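Local coordinates for protein predicted ATPase of the ABC class (Vibrio vulnificus, PDB 5D6A) that binds an ATP analogue and, as a predicted ABC-class ATPase, probably hydrolyses ATP in a two-subunit assembly, at residues 318-323 with 327-332; 341-346 with 367-372. All blocks are in the same frame, centred on the assembly; numbering follows the deposited sequence.

Contact 1 of 2, residues 318-323 with 327-332. Unlike the reference sequence in segment 327-332: Lys327 (reference Arg).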
# COMPACT_ATOMS: atom_id res chain seq x y z
N ASN A 318 -15.88 25.22 3.82
CA ASN A 318 -17.15 24.56 3.53
C ASN A 318 -17.40 23.28 4.31
O ASN A 318 -18.53 22.81 4.37
CB ASN A 318 -17.27 24.26 2.03
CG ASN A 318 -17.29 25.51 1.17
OD1 ASN A 318 -17.54 26.61 1.66
ND2 ASN A 318 -17.04 25.34 -0.12
N TYR A 319 -16.36 22.72 4.92
CA TYR A 319 -16.52 21.48 5.68
C TYR A 319 -16.02 21.61 7.11
O TYR A 319 -16.75 21.31 8.05
CB TYR A 319 -15.81 20.34 4.94
CG TYR A 319 -16.24 20.25 3.49
CD1 TYR A 319 -17.47 19.69 3.15
CD2 TYR A 319 -15.44 20.75 2.47
CE1 TYR A 319 -17.88 19.62 1.83
CE2 TYR A 319 -15.84 20.67 1.15
CZ TYR A 319 -17.06 20.11 0.84
OH TYR A 319 -17.48 20.03 -0.47
N ILE A 320 -14.78 22.06 7.27
CA ILE A 320 -14.20 22.25 8.60
C ILE A 320 -14.45 23.69 9.04
O ILE A 320 -14.14 24.63 8.31
CB ILE A 320 -12.70 21.92 8.62
CG1 ILE A 320 -12.49 20.47 8.16
CG2 ILE A 320 -12.12 22.15 10.01
CD1 ILE A 320 -11.04 20.05 8.08
N ASN A 321 -15.00 23.85 10.24
CA ASN A 321 -15.33 25.17 10.77
C ASN A 321 -14.31 25.69 11.79
O ASN A 321 -13.99 26.88 11.79
CB ASN A 321 -16.72 25.13 11.40
CG ASN A 321 -17.80 24.78 10.39
OD1 ASN A 321 -17.70 25.11 9.21
ND2 ASN A 321 -18.85 24.12 10.85
N HIS A 322 -13.81 24.81 12.65
CA HIS A 322 -12.84 25.18 13.67
C HIS A 322 -11.67 24.20 13.73
O HIS A 322 -11.82 23.01 13.45
CB HIS A 322 -13.52 25.26 15.04
CG HIS A 322 -12.57 25.54 16.17
ND1 HIS A 322 -12.24 26.81 16.58
CD2 HIS A 322 -11.88 24.70 16.99
CE1 HIS A 322 -11.40 26.75 17.59
NE2 HIS A 322 -11.16 25.48 17.85
N LEU A 323 -10.50 24.72 14.10
CA LEU A 323 -9.28 23.94 14.23
C LEU A 323 -8.54 24.36 15.49
O LEU A 323 -8.62 25.52 15.90
CB LEU A 323 -8.37 24.14 13.02
CG LEU A 323 -8.86 23.54 11.69
CD1 LEU A 323 -7.97 24.01 10.55
CD2 LEU A 323 -8.90 22.02 11.75
N LYS A 327 -5.70 27.69 14.03
CA LYS A 327 -5.30 27.62 12.62
C LYS A 327 -6.45 28.04 11.70
O LYS A 327 -7.63 27.89 12.03
CB LYS A 327 -4.80 26.22 12.25
CG LYS A 327 -3.51 25.84 12.96
CD LYS A 327 -2.90 24.55 12.42
CE LYS A 327 -3.86 23.37 12.50
NZ LYS A 327 -4.32 23.11 13.90
N ASP A 328 -6.07 28.56 10.53
CA ASP A 328 -7.03 29.07 9.56
C ASP A 328 -7.65 27.94 8.74
O ASP A 328 -6.94 27.19 8.06
CB ASP A 328 -6.31 30.06 8.64
CG ASP A 328 -7.26 30.89 7.79
OD1 ASP A 328 -8.45 30.54 7.69
OD2 ASP A 328 -6.80 31.90 7.23
N THR A 329 -8.97 27.82 8.81
CA THR A 329 -9.71 26.81 8.05
C THR A 329 -9.78 27.19 6.57
O THR A 329 -10.14 26.36 5.73
CB THR A 329 -11.15 26.63 8.58
OG1 THR A 329 -11.86 27.87 8.48
CG2 THR A 329 -11.14 26.17 10.02
N ALA A 330 -9.46 28.45 6.27
CA ALA A 330 -9.48 28.94 4.89
C ALA A 330 -8.11 28.81 4.22
O ALA A 330 -7.98 29.04 3.01
CB ALA A 330 -9.94 30.39 4.85
N ASP A 331 -7.09 28.44 5.00
CA ASP A 331 -5.73 28.30 4.51
C ASP A 331 -5.07 27.15 5.27
O ASP A 331 -4.03 27.32 5.92
CB ASP A 331 -4.97 29.61 4.73
CG ASP A 331 -3.57 29.61 4.14
OD1 ASP A 331 -3.29 28.81 3.22
OD2 ASP A 331 -2.74 30.43 4.60
N PHE A 332 -5.70 25.97 5.19
CA PHE A 332 -5.22 24.79 5.91
C PHE A 332 -4.00 24.13 5.26
O PHE A 332 -4.00 23.84 4.07
CB PHE A 332 -6.37 23.77 6.05
CG PHE A 332 -5.98 22.52 6.79
CD1 PHE A 332 -5.88 22.53 8.18
CD2 PHE A 332 -5.73 21.34 6.11
CE1 PHE A 332 -5.52 21.38 8.86
CE2 PHE A 332 -5.37 20.19 6.79
CZ PHE A 332 -5.26 20.21 8.17

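Contact 2 of 2, residues 341-346 with 367-372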
# COMPACT_ATOMS: atom_id res chain seq x y z
N THR A 341 -10.23 15.13 7.94
CA THR A 341 -9.55 16.28 7.38
C THR A 341 -9.02 15.95 5.99
O THR A 341 -9.17 16.75 5.07
CB THR A 341 -8.37 16.71 8.27
OG1 THR A 341 -8.86 17.00 9.59
CG2 THR A 341 -7.69 17.93 7.70
N SER A 342 -8.40 14.79 5.85
CA SER A 342 -7.84 14.37 4.57
C SER A 342 -8.93 14.14 3.53
O SER A 342 -8.74 14.45 2.36
CB SER A 342 -7.01 13.10 4.72
OG SER A 342 -7.79 12.05 5.24
N GLN A 343 -10.06 13.59 3.96
CA GLN A 343 -11.13 13.33 3.02
C GLN A 343 -11.77 14.64 2.58
O GLN A 343 -12.08 14.82 1.41
CB GLN A 343 -12.16 12.35 3.59
CG GLN A 343 -13.12 11.82 2.54
CD GLN A 343 -13.86 10.56 2.97
OE1 GLN A 343 -13.92 10.23 4.15
NE2 GLN A 343 -14.41 9.85 1.99
N ALA A 344 -11.94 15.56 3.53
CA ALA A 344 -12.51 16.88 3.24
C ALA A 344 -11.60 17.61 2.25
O ALA A 344 -12.06 18.23 1.29
CB ALA A 344 -12.66 17.69 4.52
N ALA A 345 -10.29 17.53 2.51
CA ALA A 345 -9.31 18.14 1.64
C ALA A 345 -9.40 17.54 0.25
O ALA A 345 -9.49 18.26 -0.74
CB ALA A 345 -7.91 17.95 2.21
N TRP A 346 -9.41 16.21 0.18
CA TRP A 346 -9.51 15.50 -1.10
C TRP A 346 -10.73 15.99 -1.86
O TRP A 346 -10.68 16.27 -3.06
CB TRP A 346 -9.66 13.99 -0.88
CG TRP A 346 -9.31 13.15 -2.09
CD1 TRP A 346 -9.39 13.51 -3.41
CD2 TRP A 346 -8.91 11.77 -2.09
NE1 TRP A 346 -9.01 12.47 -4.21
CE2 TRP A 346 -8.72 11.38 -3.43
CE3 TRP A 346 -8.67 10.84 -1.08
CZ2 TRP A 346 -8.31 10.10 -3.79
CZ3 TRP A 346 -8.27 9.56 -1.44
CH2 TRP A 346 -8.09 9.21 -2.78
N THR A 367 -16.49 7.92 9.05
CA THR A 367 -17.89 8.02 9.46
C THR A 367 -18.22 9.44 9.92
O THR A 367 -19.28 9.98 9.58
CB THR A 367 -18.19 7.03 10.60
OG1 THR A 367 -17.79 5.71 10.20
CG2 THR A 367 -19.68 7.03 10.95
N ASN A 368 -17.31 10.03 10.69
CA ASN A 368 -17.47 11.40 11.19
C ASN A 368 -17.73 12.38 10.06
O ASN A 368 -18.53 13.31 10.19
CB ASN A 368 -16.21 11.80 11.97
CG ASN A 368 -16.29 13.21 12.53
OD1 ASN A 368 -17.37 13.80 12.64
ND2 ASN A 368 -15.14 13.75 12.92
N PHE A 369 -17.04 12.17 8.94
CA PHE A 369 -17.16 13.02 7.77
C PHE A 369 -18.45 12.80 6.97
O PHE A 369 -18.94 13.72 6.31
CB PHE A 369 -15.94 12.81 6.86
CG PHE A 369 -16.04 13.48 5.52
CD1 PHE A 369 -15.81 14.85 5.40
CD2 PHE A 369 -16.33 12.75 4.38
CE1 PHE A 369 -15.90 15.47 4.16
CE2 PHE A 369 -16.41 13.36 3.14
CZ PHE A 369 -16.20 14.72 3.03
N MSE A 370 -18.99 11.58 7.04
CA MSE A 370 -20.20 11.24 6.30
C MSE A 370 -21.47 11.71 6.96
O MSE A 370 -22.25 12.45 6.36
CB MSE A 370 -20.29 9.72 6.15
CG MSE A 370 -19.15 9.16 5.32
SE MSE A 370 -19.14 9.99 3.53
CE MSE A 370 -20.32 8.69 2.63
N ILE A 371 -21.68 11.27 8.20
CA ILE A 371 -22.91 11.61 8.94
C ILE A 371 -22.78 12.58 10.11
O ILE A 371 -21.69 12.90 10.58
CB ILE A 371 -23.62 10.32 9.44
CG1 ILE A 371 -22.68 9.42 10.26
CG2 ILE A 371 -24.13 9.52 8.25
CD1 ILE A 371 -22.21 10.00 11.58
N ARG A 372 -23.94 13.06 10.56
CA ARG A 372 -24.08 13.97 11.68
C ARG A 372 -24.53 13.12 12.86
O ARG A 372 -25.04 12.02 12.66
CB ARG A 372 -25.15 15.02 11.36
CG ARG A 372 -25.24 16.19 12.32
CD ARG A 372 -24.05 17.12 12.19
NE ARG A 372 -24.24 18.36 12.94
CZ ARG A 372 -23.41 19.40 12.94
NH1 ARG A 372 -22.29 19.37 12.22
NH2 ARG A 372 -23.69 20.48 13.66

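Contact 1 of 2, residues 318-323 with 327-332
Leu323 CD1 lies 3.5 Å from Phe332 CD1, and the two side chains meet at about a right angle. Holding CG anti to its carbonyl carbon (chi1 -69°), Leu323 also brings CG to 3.9 Å from Thr329 CG2. That methyl is the hub of the tight part: Thr329 CG2 is also 3.4 Å from Asn321 O and 4.1 Å from Ile320 CG2, while Thr329 CB lies 3.6 Å from Ile320 O. The loop thus closes by van der Waals packing of branched side chains on each other and on a folded-over backbone. Its other side is much looser. Lys327 offers CB to Leu323 CB at 4.2 Å, then bends back so that NZ bonds to Pro324 O; its side chain is about 6 Å from bound AMP-PNP. Asp328 is exposed, its CB directed away from 318-323, and its OD1 accepts from Ala330 N at 2.7 Å, an Asx turn within a type I beta turn. Phe268 of the second subunit, probably on that subunit's P-loop, meets the Phe332 ring edge-to-face and packs on Leu323 and Lys327, consistent with a nucleotide site at the dimer interface, as in ABC dimers. Within the chain, backbone bonds tie Thr329 to Leu316 and Phe332, at the start of strand 332-334, to Leu314, while Tyr319 touches helices 339-352 and 390-401.

Contact 2 of 2, residues 341-346 with 367-372
In this ABC-type nucleotide-binding fold, helix 339-352 starts at a Ser-Gly-Ser sequence, Ser338 to Ser340, that resembles the ABC signature motif, and the short helix 367-370 follows strand 357-361, probably the Walker B strand, through a D-loop-like link. Phe369 of the short helix reaches over to the longer one with CG anti to its backbone N (chi1 172°). Gln343 CB stands over one face of the ring, offset toward the rim, and the extended chain then runs along the CD2–CE2 side, with Gln343 CG 3.7 Å from Phe369 CE2. Its amide is tilted only 22° from the ring plane, and Gln343 CD lies 3.6 Å from Phe369 CD2. Bonds from Gln343 OE1 to Ala366 N and from NE2 to Ser365 OG grip both ends of the amide and fix its rotation, so OE1 and NE2 of this buried amide each have a partner in the link leading into the short helix. Thr367 OG1 bonds to Thr367 OG1 of the second subunit, consistent with a D-loop at the dimer interface. On the far part of the ring, Phe369 CE1 rests 3.8 Å from Ala344 CA and 3.9 Å from Ala344 CB.

Overall arrangement
From the N terminus, the chain leaves strand 311-312 and folds back on itself in contact 1, a loop with just three residues between its segments, before entering strand 332-334. Helix 339-352 follows and carries the first half of contact 2, which closes only after the chain has passed through strand 357-361. The contacts therefore stand in series, neither nested nor crossed, with centres about 13 Å apart. They touch at Thr341, whose CG2 lies 3.4 Å from Phe332 CZ and 4.0 Å from Ile320 CD1, and again where Tyr319 CB meets Ala344 CB, 4.1 Å away. Together they tie the loop before strand 332-334 to helices 339-352 and 367-370, and both contacts touch the second subunit.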